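Local coordinates for phosphoglycerate oxidoreductase (Rhizobium etli, PDB 4HY3), which probably reduces hydroxypyruvate or glyoxylate with a nicotinamide cofactor as a D-isomer-specific 2-hydroxyacid dehydrogenase, at residues G70-I73 with L74-R78; L341-R345 with C346-E350; E47-A50 with A51-K55; A318-S321 with A322-M326; P210-M213 with L214-G218. All blocks are in the same frame, centred on the assembly; numbering follows the deposited sequence.

Contact 1: residues G70-I73 with L74-R78; sequences GDDI and LGRAR
Asp72 and Arg76, one helical turn apart, are joined by a salt bridge on the exposed side of the turn that leads into the short, weakly bonded helix 73-76. Arg76 NH1 stands in front of the whole carboxylate, 2.7 Å from Asp72 OD2 and 2.9 Å from Asp72 OD1, and its N-H runs nearly straight to OD1. The acid is met on its syn side, the donor tilted 34° out of the carboxylate plane. Asp72 OD1 itself lies almost in the guanidinium plane; the two planes are 41° apart. With CG of Asp72 anti to the backbone N, chi1 of 172° sets the carboxylate beside the Arg76 guanidinium, although the Asp72 CB bond points away. A second acid, Glu57, takes Arg76 NH2.

The inner side is quite different. Leu74 is buried against Leu69 and Met94, and its backbone N reaches Gly70 O at 2.8 Å in a straight bond that closes the turn leading into helix 73-76. Ala77 packs on Leu30 and Ile32 of strand 30-34. Between the two sides Ile73 O receives Arg76 N at 3.2 Å and, weakly, Ala77 N as the helix gives way to strand 77-82. Asp71, exposed, pairs with Arg93 outside the turn. Held between Asp72 and Glu57, the guanidinium is probably restricted in rotation, and its charge is likely to be balanced by the two acids.

Contact 2: residues L341-R345 with C346-E350; sequences LPPMR and CKRAE
Bends at chi2 (112°) and chi3 (110°) fold the Arg348 side chain back over the preceding loop, where its guanidinium meets Pro342 and Pro343. The arginine crosses the Pro343 ring at about a right angle. Its NH1 lies 3.3 Å from Pro343 CD, while further back the aliphatic Arg348 CD lies 3.9 Å from Pro343 CG. Pro343 O sits at the guanidinium edge, close to its plane, but the N-H of NH1 is poorly directed at it, and the approach does not count as a hydrogen bond. Pro342 CB comes in obliquely, 3.9 Å from Arg348 NH1. No hydrogen bond is made across the contact; the guanidinium lies against two prolines and the Pro343 carbonyl, and the charge itself is answered by the second subunit, where Glu350 takes Arg348 NH2 while Glu350 of this chain pairs with Arg348 there.

Arg345 leaves the loop in another direction, its CG anti to the backbone N (chi1 -166°), and forms a salt bridge with Glu216 of the second subunit. The loop is pinned from within by Asp333 of helix 320-338: its OD1 accepts the backbone N of both Met344 and Arg345, and its OD2 that of Cys346. Cys346 is buried between Met329 of that helix and Val124. Residues 341-346 carry the chain from helix 320-338 into the short, weakly bonded strand 347-348, which lies antiparallel to strand 122-125 at the margin of the mixed sheet.

Contact 3: residues E47-A50 with A51-K55; sequences EARA and ALHSK
Arg49 and His53 run side by side along one face of helix 46-55, pointing the same way. Arg49 NH1 donates to His53 NE2 at 3.3 Å, with an N-H angle of 164°. The bond lies close to the planes of both groups, edge to edge, although the two planes are 41° apart. Behind it the aliphatic Arg49 CD lies beside the ring, 3.4 Å from His53 NE2, and also touches Leu52 CD2 at 4.2 Å. Bends at chi2 and chi3 of the arginine bring the guanidinium edge up to NE2.

Next come the groups that fix this pair. The backbone bond from His53 N to Arg49 O (3.1 Å) sets the spacing, within a ladder that includes Ala51 N to Glu47 O (2.9 Å) and Leu52 N to Ala48 O (2.8 Å). Asp41 forms a salt bridge with the other terminal nitrogen, Arg49 NH2. Farther out, Leu52 and Ala48 press on Leu331 of helix 320-338, and Leu52 and His53 touch Ile58 of strand 57-60. Cutting Arg49 back to an alanine is likely to strand Asp41 without its charge partner and let the imidazole turn more freely. Because NE2 is the acceptor, the histidine is likely to be neutral with its proton on ND1, and the adjacent arginine would favour that state.

Contact 4: residues A318-S321 with A322-M326; sequences ALDS and AFKKM
Asp320 and Lys324 cross at a slant on the outer face of the first turn of helix 320-338. The lysine bends at chi2 (-56°) so that its chain passes beside the carboxylate, with Lys324 CE 3.3 Å from Asp320 OD1, before NZ meets the syn lone pair of the same oxygen at 3.1 Å in a salt bridge. The ammonium also donates to Leu42 O of helix 40-43, and so ties the helix start to that helix. With a leucine here, Asp320 is likely to lose its counter-charge and Leu42 O this donor.

Phe323 lies against the chain just before the helix. Its ring lies obliquely to Ala318, whose CB is 4.3 Å from Phe323 CE2, while Asp320 O lies near the ring plane at its edge; Arg38 and Leu42 touch the ring from outside. On a third side Leu319 CB packs 4.3 Å from Ala322 CB, both against Pro133 of helix 131-147, and Leu319 and Ser321 also meet the third subunit.

The backbone opens at Leu319, the N-cap residue, whose O accepts Ala322 N at 2.9 Å and Phe323 N at 3.3 Å. An acid on the first helical residue, paired with a lysine one turn on, is a favourable helix start, here beginning the long helix whose first turn packs on helices 40-43 and 131-147.

Contact 5: residues P210-M213 with L214-G218; sequences PRSM and LEENG
Leu214 and Glu215 take up the first carbonyls of helix 211-216: Glu215 N binds Arg211 O at 3.1 Å, and Leu214 N reaches Pro210 O, from the N-cap residue, in a weaker 3.3 Å bond. The helix is short and ends in a Schellman motif, with Val219 N to Leu214 O, a weak bond from Gly218 N to Glu215 O, and Gly218 at positive phi (64°).

At this end Asn217 turns its amide back on the last turn. Asn217 ND2 donates to Met213 O at 2.9 Å from above the carbonyl plane, and Asn217 N adds a weak bond to the same oxygen, so one carbonyl is gripped by the backbone and side chain of a single residue. On another face a bend at chi2 of Glu216, whose CG is anti to its carbonyl carbon (chi1 -78°), sets Glu216 OE1 near Ser212 OG for a weak bond of 3.4 Å.

Leu214 is buried against Phe184, Leu209 and Pro221, while Met213 packs on Met344 of the second subunit. The helix lies in the crossover of a beta-alpha-beta unit, following strand 201-205 and preceding strand 220-221, the latter at the edge of the Rossmann-type parallel sheet within this chain.

Contacts 1 to 4 gather round the domain built on the mixed sheet, and contact 5 lies in the NAD-binding domain. Contacts 3 and 4 have centres 17 Å apart and nearest atoms about 6 Å apart; Asp41 and Leu42, in helix 40-43, bridge them. Contact 4 begins helix 320-338, contact 2 follows it, and their nearest atoms are about 6 Å apart. Contacts 1 and 2 reach the same sheet, centres 23 Å apart. Contacts 2 and 5 have centres 22 Å apart within the chain; across the interface contact 2 meets residues of contact 5 of the second subunit. The side chains of Lys347 and Asn217 lie near, without touching, a glycine-rich pattern consistent with a Rossmann cofactor loop.

Contact 1: residues G70-I73 with L74-R78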
loop_
_atom_site.group_PDB
_atom_site.type_symbol
_atom_site.label_atom_id
_atom_site.label_comp_id
_atom_site.label_asym_id
_atom_site.label_seq_id
_atom_site.Cartn_x
_atom_site.Cartn_y
_atom_site.Cartn_z
ATOM N N GLY A 70 -44.352 13.244 23.955
ATOM C CA GLY A 70 -45.637 13.008 23.278
ATOM C C GLY A 70 -45.895 11.525 23.034
ATOM O O GLY A 70 -45.039 10.804 22.526
ATOM N N ASP A 71 -47.067 11.052 23.419
ATOM C CA ASP A 71 -47.527 9.731 22.987
ATOM C C ASP A 71 -47.649 9.710 21.453
ATOM O O ASP A 71 -47.598 8.650 20.822
ATOM C CB ASP A 71 -48.869 9.420 23.641
ATOM C CG ASP A 71 -49.130 7.940 23.761
ATOM O OD1 ASP A 71 -50.062 7.476 23.071
ATOM O OD2 ASP A 71 -48.417 7.252 24.539
ATOM N N ASP A 72 -47.806 10.901 20.873
ATOM C CA ASP A 72 -47.613 11.122 19.447
ATOM C C ASP A 72 -46.144 11.001 19.032
ATOM O O ASP A 72 -45.830 10.322 18.048
ATOM C CB ASP A 72 -48.111 12.507 19.050
ATOM C CG ASP A 72 -47.747 12.873 17.611
ATOM O OD1 ASP A 72 -47.705 11.979 16.737
ATOM O OD2 ASP A 72 -47.499 14.067 17.343
ATOM N N ILE A 73 -45.258 11.702 19.749
ATOM C CA ILE A 73 -43.820 11.683 19.430
ATOM C C ILE A 73 -43.331 10.223 19.453
ATOM O O ILE A 73 -42.745 9.750 18.493
ATOM C CB ILE A 73 -42.997 12.670 20.319
ATOM C CG1 ILE A 73 -43.074 14.094 19.749
ATOM C CG2 ILE A 73 -41.527 12.283 20.424
ATOM C CD1 ILE A 73 -42.874 15.198 20.774
ATOM N N LEU A 74 -43.660 9.487 20.507
ATOM C CA LEU A 74 -43.216 8.100 20.650
ATOM C C LEU A 74 -43.746 7.148 19.573
ATOM O O LEU A 74 -43.156 6.106 19.310
ATOM C CB LEU A 74 -43.587 7.601 22.036
ATOM C CG LEU A 74 -42.831 8.396 23.089
ATOM C CD1 LEU A 74 -43.537 8.355 24.436
ATOM C CD2 LEU A 74 -41.404 7.881 23.185
ATOM N N GLY A 75 -44.864 7.513 18.959
ATOM C CA GLY A 75 -45.497 6.656 17.977
ATOM C C GLY A 75 -44.734 6.606 16.681
ATOM O O GLY A 75 -44.746 5.578 15.989
ATOM N N ARG A 76 -44.054 7.715 16.371
ATOM C CA ARG A 76 -43.386 7.924 15.096
ATOM C C ARG A 76 -41.836 7.809 15.135
ATOM O O ARG A 76 -41.192 7.723 14.086
ATOM C CB ARG A 76 -43.760 9.302 14.582
ATOM C CG ARG A 76 -45.236 9.504 14.279
ATOM C CD ARG A 76 -45.695 10.952 14.490
ATOM N NE ARG A 76 -44.669 11.937 14.159
ATOM C CZ ARG A 76 -44.596 13.154 14.700
ATOM N NH1 ARG A 76 -45.506 13.550 15.585
ATOM N NH2 ARG A 76 -43.613 13.988 14.355
ATOM N N ALA A 77 -41.232 7.844 16.316
ATOM C CA ALA A 77 -39.773 7.850 16.410
ATOM C C ALA A 77 -39.101 6.632 15.701
ATOM O O ALA A 77 -39.258 5.473 16.114
ATOM C CB ALA A 77 -39.328 7.946 17.868
ATOM N N ARG A 78 -38.355 6.907 14.645
ATOM C CA ARG A 78 -37.624 5.881 13.956
ATOM C C ARG A 78 -36.210 5.646 14.536
ATOM O O ARG A 78 -35.610 4.625 14.264
ATOM C CB ARG A 78 -37.528 6.248 12.471
ATOM C CG ARG A 78 -36.546 5.387 11.695
ATOM C CD ARG A 78 -36.606 5.684 10.223
ATOM N NE ARG A 78 -37.978 5.655 9.746
ATOM C CZ ARG A 78 -38.347 6.075 8.542
ATOM N NH1 ARG A 78 -37.452 6.529 7.687
ATOM N NH2 ARG A 78 -39.622 6.030 8.188
#

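Contact 2: residues L341-R345 with C346-E350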
loop_
_atom_site.group_PDB
_atom_site.type_symbol
_atom_site.label_atom_id
_atom_site.label_comp_id
_atom_site.label_asym_id
_atom_site.label_seq_id
_atom_site.Cartn_x
_atom_site.Cartn_y
_atom_site.Cartn_z
ATOM N N LEU A 341 -31.911 -0.661 4.932
ATOM C CA LEU A 341 -30.740 -1.537 5.097
ATOM C C LEU A 341 -30.133 -1.531 6.521
ATOM O O LEU A 341 -30.395 -0.621 7.335
ATOM C CB LEU A 341 -29.661 -1.242 4.047
ATOM C CG LEU A 341 -30.151 -1.158 2.585
ATOM C CD1 LEU A 341 -29.379 -0.079 1.840
ATOM C CD2 LEU A 341 -30.090 -2.461 1.819
ATOM N N PRO A 342 -29.339 -2.571 6.836
ATOM C CA PRO A 342 -28.630 -2.704 8.095
ATOM C C PRO A 342 -27.534 -1.672 8.259
ATOM O O PRO A 342 -26.881 -1.298 7.279
ATOM C CB PRO A 342 -28.010 -4.095 7.999
ATOM C CG PRO A 342 -27.926 -4.365 6.541
ATOM C CD PRO A 342 -29.206 -3.790 6.028
ATOM N N PRO A 343 -27.328 -1.210 9.504
ATOM C CA PRO A 343 -26.312 -0.191 9.749
ATOM C C PRO A 343 -24.931 -0.823 9.580
ATOM O O PRO A 343 -24.762 -2.008 9.897
ATOM C CB PRO A 343 -26.572 0.201 11.205
ATOM C CG PRO A 343 -27.120 -1.046 11.825
ATOM C CD PRO A 343 -27.991 -1.638 10.750
HETATM N N MSE A 344 -23.974 -0.050 9.066
HETATM C CA MSE A 344 -22.639 -0.562 8.757
HETATM C C MSE A 344 -21.577 0.168 9.497
HETATM O O MSE A 344 -20.572 -0.419 9.865
HETATM C CB MSE A 344 -22.266 -0.360 7.288
HETATM C CG MSE A 344 -23.018 -1.190 6.264
HETATM SE SE MSE A 344 -23.039 -3.097 6.757
HETATM C CE MSE A 344 -21.269 -3.716 6.131
ATOM N N ARG A 345 -21.795 1.458 9.717
ATOM C CA ARG A 345 -20.723 2.395 10.024
ATOM C C ARG A 345 -20.298 2.345 11.484
ATOM O O ARG A 345 -19.107 2.294 11.791
ATOM C CB ARG A 345 -21.103 3.838 9.594
ATOM C CG ARG A 345 -19.925 4.808 9.573
ATOM C CD ARG A 345 -18.636 4.000 9.611
ATOM N NE ARG A 345 -17.491 4.677 9.024
ATOM C CZ ARG A 345 -16.285 4.128 8.879
ATOM N NH1 ARG A 345 -16.043 2.887 9.271
ATOM N NH2 ARG A 345 -15.318 4.831 8.336
ATOM N N CYS A 346 -21.281 2.392 12.371
ATOM C CA CYS A 346 -21.032 2.340 13.794
ATOM C C CYS A 346 -21.069 0.880 14.205
ATOM O O CYS A 346 -21.642 0.062 13.492
ATOM C CB CYS A 346 -22.121 3.124 14.536
ATOM S SG CYS A 346 -22.535 4.789 13.913
ATOM N N LYS A 347 -20.488 0.554 15.356
ATOM C CA LYS A 347 -20.432 -0.827 15.813
ATOM C C LYS A 347 -21.799 -1.374 16.279
ATOM O O LYS A 347 -22.539 -0.695 16.973
ATOM C CB LYS A 347 -19.380 -0.980 16.910
ATOM C CG LYS A 347 -19.041 -2.432 17.182
ATOM C CD LYS A 347 -18.486 -2.666 18.575
ATOM C CE LYS A 347 -16.957 -2.643 18.596
ATOM N NZ LYS A 347 -16.405 -3.521 19.677
ATOM N N ARG A 348 -22.128 -2.602 15.892
ATOM C CA ARG A 348 -23.325 -3.270 16.411
ATOM C C ARG A 348 -23.033 -3.973 17.749
ATOM O O ARG A 348 -21.870 -4.230 18.051
ATOM C CB ARG A 348 -23.785 -4.320 15.409
ATOM C CG ARG A 348 -25.276 -4.411 15.319
ATOM C CD ARG A 348 -25.716 -3.921 13.975
ATOM N NE ARG A 348 -26.202 -5.052 13.216
ATOM C CZ ARG A 348 -26.222 -5.121 11.892
ATOM N NH1 ARG A 348 -25.770 -4.113 11.149
ATOM N NH2 ARG A 348 -26.704 -6.212 11.314
ATOM N N ALA A 349 -24.079 -4.294 18.520
ATOM C CA ALA A 349 -24.001 -5.110 19.759
ATOM C C ALA A 349 -24.921 -6.342 19.689
ATOM O O ALA A 349 -25.950 -6.263 19.013
ATOM C CB ALA A 349 -24.406 -4.266 20.936
ATOM N N GLU A 350 -24.592 -7.459 20.378
ATOM C CA GLU A 350 -25.438 -8.693 20.294
ATOM C C GLU A 350 -25.370 -9.696 21.439
ATOM O O GLU A 350 -26.390 -10.168 21.957
ATOM C CB GLU A 350 -25.161 -9.525 19.011
ATOM C CG GLU A 350 -24.434 -8.838 17.857
ATOM C CD GLU A 350 -22.939 -8.679 18.107
ATOM O OE1 GLU A 350 -22.550 -8.308 19.246
ATOM O OE2 GLU A 350 -22.156 -8.924 17.152
#

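Contact 3: residues E47-A50 with A51-K55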
loop_
_atom_site.group_PDB
_atom_site.type_symbol
_atom_site.label_atom_id
_atom_site.label_comp_id
_atom_site.label_asym_id
_atom_site.label_seq_id
_atom_site.Cartn_x
_atom_site.Cartn_y
_atom_site.Cartn_z
ATOM N N GLU A 47 -22.164 21.674 8.558
ATOM C CA GLU A 47 -22.632 20.888 7.395
ATOM C C GLU A 47 -23.463 19.646 7.774
ATOM O O GLU A 47 -24.554 19.421 7.247
ATOM C CB GLU A 47 -21.453 20.477 6.521
ATOM C CG GLU A 47 -21.853 19.707 5.276
ATOM C CD GLU A 47 -20.646 19.245 4.467
ATOM O OE1 GLU A 47 -19.795 18.509 5.029
ATOM O OE2 GLU A 47 -20.548 19.617 3.266
ATOM N N ALA A 48 -22.935 18.849 8.691
ATOM C CA ALA A 48 -23.647 17.688 9.197
ATOM C C ALA A 48 -24.924 18.049 9.983
ATOM O O ALA A 48 -25.947 17.357 9.862
ATOM C CB ALA A 48 -22.716 16.876 10.085
ATOM N N ARG A 49 -24.860 19.104 10.796
ATOM C CA ARG A 49 -26.033 19.500 11.563
ATOM C C ARG A 49 -27.157 20.030 10.682
ATOM O O ARG A 49 -28.346 19.750 10.919
ATOM C CB ARG A 49 -25.681 20.514 12.672
ATOM C CG ARG A 49 -26.887 20.983 13.447
ATOM C CD ARG A 49 -27.312 19.939 14.465
ATOM N NE ARG A 49 -26.639 20.436 15.642
ATOM C CZ ARG A 49 -27.233 20.902 16.728
ATOM N NH1 ARG A 49 -28.560 20.839 16.861
ATOM N NH2 ARG A 49 -26.457 21.404 17.681
ATOM N N ALA A 50 -26.783 20.796 9.666
ATOM C CA ALA A 50 -27.745 21.236 8.672
ATOM C C ALA A 50 -28.277 20.025 7.924
ATOM O O ALA A 50 -29.496 19.871 7.800
ATOM C CB ALA A 50 -27.133 22.235 7.728
ATOM N N ALA A 51 -27.408 19.130 7.460
ATOM C CA ALA A 51 -27.916 17.934 6.778
ATOM C C ALA A 51 -28.945 17.219 7.673
ATOM O O ALA A 51 -30.058 16.842 7.222
ATOM C CB ALA A 51 -26.784 17.011 6.412
ATOM N N LEU A 52 -28.607 17.088 8.953
ATOM C CA LEU A 52 -29.429 16.348 9.885
ATOM C C LEU A 52 -30.830 16.946 10.048
ATOM O O LEU A 52 -31.806 16.200 10.108
ATOM C CB LEU A 52 -28.710 16.280 11.227
ATOM C CG LEU A 52 -29.502 15.734 12.419
ATOM C CD1 LEU A 52 -29.637 14.226 12.276
ATOM C CD2 LEU A 52 -28.909 16.119 13.772
ATOM N N HIS A 53 -30.957 18.280 10.155
ATOM C CA HIS A 53 -32.288 18.856 10.411
ATOM C C HIS A 53 -33.020 19.081 9.160
ATOM O O HIS A 53 -34.226 19.251 9.141
ATOM C CB HIS A 53 -32.194 20.148 11.149
ATOM C CG HIS A 53 -31.780 19.992 12.592
ATOM N ND1 HIS A 53 -32.571 19.441 13.508
ATOM C CD2 HIS A 53 -30.602 20.364 13.258
ATOM C CE1 HIS A 53 -31.947 19.459 14.705
ATOM N NE2 HIS A 53 -30.751 20.024 14.553
ATOM N N SER A 54 -32.286 19.090 8.069
ATOM C CA SER A 54 -32.915 19.291 6.821
ATOM C C SER A 54 -33.600 18.013 6.570
ATOM O O SER A 54 -34.643 17.997 5.976
ATOM C CB SER A 54 -31.896 19.531 5.740
ATOM O OG SER A 54 -32.572 19.644 4.503
ATOM N N LYS A 55 -33.038 16.921 7.066
ATOM C CA LYS A 55 -33.584 15.622 6.732
ATOM C C LYS A 55 -34.553 15.015 7.715
ATOM O O LYS A 55 -35.378 14.242 7.314
ATOM C CB LYS A 55 -32.453 14.647 6.459
ATOM C CG LYS A 55 -32.918 13.375 5.796
ATOM C CD LYS A 55 -31.748 12.652 5.166
ATOM C CE LYS A 55 -32.242 11.822 3.993
ATOM N NZ LYS A 55 -31.331 10.657 3.856
#

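Contact 4: residues A318-S321 with A322-M326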
loop_
_atom_site.group_PDB
_atom_site.type_symbol
_atom_site.label_atom_id
_atom_site.label_comp_id
_atom_site.label_asym_id
_atom_site.label_seq_id
_atom_site.Cartn_x
_atom_site.Cartn_y
_atom_site.Cartn_z
ATOM N N ALA A 318 -9.641 12.513 23.013
ATOM C CA ALA A 318 -10.571 13.646 23.034
ATOM C C ALA A 318 -10.154 14.807 22.144
ATOM O O ALA A 318 -9.693 15.828 22.635
ATOM C CB ALA A 318 -10.781 14.127 24.465
ATOM N N LEU A 319 -10.330 14.652 20.835
ATOM C CA LEU A 319 -10.102 15.732 19.866
ATOM C C LEU A 319 -11.432 16.147 19.268
ATOM O O LEU A 319 -12.258 15.271 19.012
ATOM C CB LEU A 319 -9.275 15.223 18.714
ATOM C CG LEU A 319 -7.775 15.351 18.697
ATOM C CD1 LEU A 319 -7.200 14.848 19.999
ATOM C CD2 LEU A 319 -7.251 14.531 17.529
ATOM N N ASP A 320 -11.639 17.450 19.015
ATOM C CA ASP A 320 -12.900 17.899 18.431
ATOM C C ASP A 320 -13.243 17.063 17.197
ATOM O O ASP A 320 -14.344 16.510 17.114
ATOM C CB ASP A 320 -12.942 19.396 18.086
ATOM C CG ASP A 320 -14.323 19.814 17.489
ATOM O OD1 ASP A 320 -15.405 19.582 18.123
ATOM O OD2 ASP A 320 -14.338 20.332 16.350
ATOM N N SER A 321 -12.297 16.930 16.270
ATOM C CA SER A 321 -12.573 16.248 15.028
ATOM C C SER A 321 -13.004 14.776 15.225
ATOM O O SER A 321 -13.660 14.188 14.355
ATOM C CB SER A 321 -11.377 16.343 14.100
ATOM O OG SER A 321 -10.332 15.545 14.576
ATOM N N ALA A 322 -12.649 14.190 16.369
ATOM C CA ALA A 322 -13.075 12.841 16.684
ATOM C C ALA A 322 -14.546 12.863 16.962
ATOM O O ALA A 322 -15.305 12.007 16.473
ATOM C CB ALA A 322 -12.334 12.311 17.888
ATOM N N PHE A 323 -14.953 13.848 17.749
ATOM C CA PHE A 323 -16.346 14.037 18.061
ATOM C C PHE A 323 -17.169 14.434 16.856
ATOM O O PHE A 323 -18.271 13.961 16.705
ATOM C CB PHE A 323 -16.468 15.079 19.137
ATOM C CG PHE A 323 -15.957 14.621 20.457
ATOM C CD1 PHE A 323 -16.595 13.601 21.149
ATOM C CD2 PHE A 323 -14.854 15.234 21.037
ATOM C CE1 PHE A 323 -16.129 13.187 22.393
ATOM C CE2 PHE A 323 -14.384 14.819 22.286
ATOM C CZ PHE A 323 -15.014 13.784 22.951
ATOM N N LYS A 324 -16.637 15.271 15.974
ATOM C CA LYS A 324 -17.403 15.638 14.779
ATOM C C LYS A 324 -17.620 14.441 13.884
ATOM O O LYS A 324 -18.560 14.417 13.093
ATOM C CB LYS A 324 -16.750 16.743 13.953
ATOM C CG LYS A 324 -16.516 18.048 14.674
ATOM C CD LYS A 324 -17.809 18.578 15.250
ATOM C CE LYS A 324 -17.642 20.008 15.687
ATOM N NZ LYS A 324 -18.299 20.067 17.013
ATOM N N LYS A 325 -16.746 13.450 13.993
ATOM C CA LYS A 325 -16.901 12.246 13.186
ATOM C C LYS A 325 -18.094 11.424 13.676
ATOM O O LYS A 325 -18.725 10.720 12.913
ATOM C CB LYS A 325 -15.611 11.414 13.150
ATOM C CG LYS A 325 -14.874 11.425 11.822
ATOM C CD LYS A 325 -13.970 10.193 11.682
ATOM C CE LYS A 325 -12.614 10.337 12.427
ATOM N NZ LYS A 325 -12.056 9.114 13.107
HETATM N N MSE A 326 -18.420 11.517 14.954
HETATM C CA MSE A 326 -19.537 10.746 15.462
HETATM C C MSE A 326 -20.738 11.172 14.672
HETATM O O MSE A 326 -21.511 10.349 14.245
HETATM C CB MSE A 326 -19.749 11.007 16.952
HETATM C CG MSE A 326 -18.592 10.544 17.823
HETATM SE SE MSE A 326 -19.110 9.879 19.545
HETATM C CE MSE A 326 -18.966 11.548 20.542
#

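Contact 5: residues P210-M213 with L214-G218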
loop_
_atom_site.group_PDB
_atom_site.type_symbol
_atom_site.label_atom_id
_atom_site.label_comp_id
_atom_site.label_asym_id
_atom_site.label_seq_id
_atom_site.Cartn_x
_atom_site.Cartn_y
_atom_site.Cartn_z
ATOM N N PRO A 210 -9.613 -14.714 15.281
ATOM C CA PRO A 210 -9.002 -15.852 14.571
ATOM C C PRO A 210 -7.698 -15.449 13.879
ATOM O O PRO A 210 -7.577 -14.314 13.410
ATOM C CB PRO A 210 -10.038 -16.230 13.505
ATOM C CG PRO A 210 -11.325 -15.602 13.945
ATOM C CD PRO A 210 -11.010 -14.462 14.866
ATOM N N ARG A 211 -6.740 -16.375 13.816
ATOM C CA ARG A 211 -5.453 -16.139 13.149
ATOM C C ARG A 211 -5.601 -15.752 11.684
ATOM O O ARG A 211 -4.779 -15.011 11.164
ATOM C CB ARG A 211 -4.522 -17.346 13.310
ATOM C CG ARG A 211 -4.211 -17.663 14.769
ATOM C CD ARG A 211 -3.393 -18.932 14.927
ATOM N NE ARG A 211 -2.260 -18.705 15.830
ATOM C CZ ARG A 211 -1.015 -18.431 15.426
ATOM N NH1 ARG A 211 -0.728 -18.366 14.128
ATOM N NH2 ARG A 211 -0.052 -18.229 16.318
ATOM N N SER A 212 -6.646 -16.236 11.023
ATOM C CA SER A 212 -6.937 -15.811 9.657
ATOM C C SER A 212 -7.263 -14.323 9.497
ATOM O O SER A 212 -7.060 -13.755 8.423
ATOM C CB SER A 212 -8.103 -16.606 9.069
ATOM O OG SER A 212 -9.011 -15.749 8.362
HETATM N N MSE A 213 -7.831 -13.703 10.526
HETATM C CA MSE A 213 -8.285 -12.317 10.381
HETATM C C MSE A 213 -7.125 -11.415 10.675
HETATM O O MSE A 213 -6.980 -10.384 10.047
HETATM C CB MSE A 213 -9.488 -12.030 11.265
HETATM C CG MSE A 213 -10.586 -13.072 11.097
HETATM SE SE MSE A 213 -12.367 -12.220 11.166
HETATM C CE MSE A 213 -12.423 -11.365 9.385
ATOM N N LEU A 214 -6.279 -11.812 11.616
ATOM C CA LEU A 214 -5.052 -11.090 11.892
ATOM C C LEU A 214 -4.124 -11.071 10.687
ATOM O O LEU A 214 -3.644 -10.016 10.273
ATOM C CB LEU A 214 -4.324 -11.681 13.105
ATOM C CG LEU A 214 -4.918 -11.417 14.492
ATOM C CD1 LEU A 214 -4.093 -12.152 15.527
ATOM C CD2 LEU A 214 -4.990 -9.940 14.854
ATOM N N GLU A 215 -3.866 -12.248 10.134
ATOM C CA GLU A 215 -2.987 -12.378 8.977
ATOM C C GLU A 215 -3.421 -11.439 7.839
ATOM O O GLU A 215 -2.575 -10.845 7.177
ATOM C CB GLU A 215 -2.935 -13.839 8.486
ATOM C CG GLU A 215 -2.117 -14.819 9.329
ATOM C CD GLU A 215 -2.405 -16.290 8.983
ATOM O OE1 GLU A 215 -3.011 -16.551 7.916
ATOM O OE2 GLU A 215 -2.025 -17.198 9.770
ATOM N N GLU A 216 -4.730 -11.298 7.639
ATOM C CA GLU A 216 -5.282 -10.474 6.548
ATOM C C GLU A 216 -5.352 -8.975 6.872
ATOM O O GLU A 216 -5.592 -8.152 5.987
ATOM C CB GLU A 216 -6.656 -11.001 6.126
ATOM C CG GLU A 216 -6.549 -12.238 5.246
ATOM C CD GLU A 216 -7.652 -13.270 5.486
ATOM O OE1 GLU A 216 -8.499 -13.066 6.390
ATOM O OE2 GLU A 216 -7.667 -14.294 4.767
ATOM N N ASN A 217 -5.151 -8.641 8.141
ATOM C CA ASN A 217 -4.992 -7.261 8.584
ATOM C C ASN A 217 -3.530 -6.834 8.530
ATOM O O ASN A 217 -3.154 -5.827 9.117
ATOM C CB ASN A 217 -5.486 -7.130 10.025
ATOM C CG ASN A 217 -6.927 -6.685 10.111
ATOM O OD1 ASN A 217 -7.207 -5.532 10.420
ATOM N ND2 ASN A 217 -7.856 -7.598 9.833
ATOM N N GLY A 218 -2.703 -7.628 7.861
ATOM C CA GLY A 218 -1.265 -7.430 7.865
ATOM C C GLY A 218 -0.539 -7.592 9.200
ATOM O O GLY A 218 0.355 -6.813 9.507
#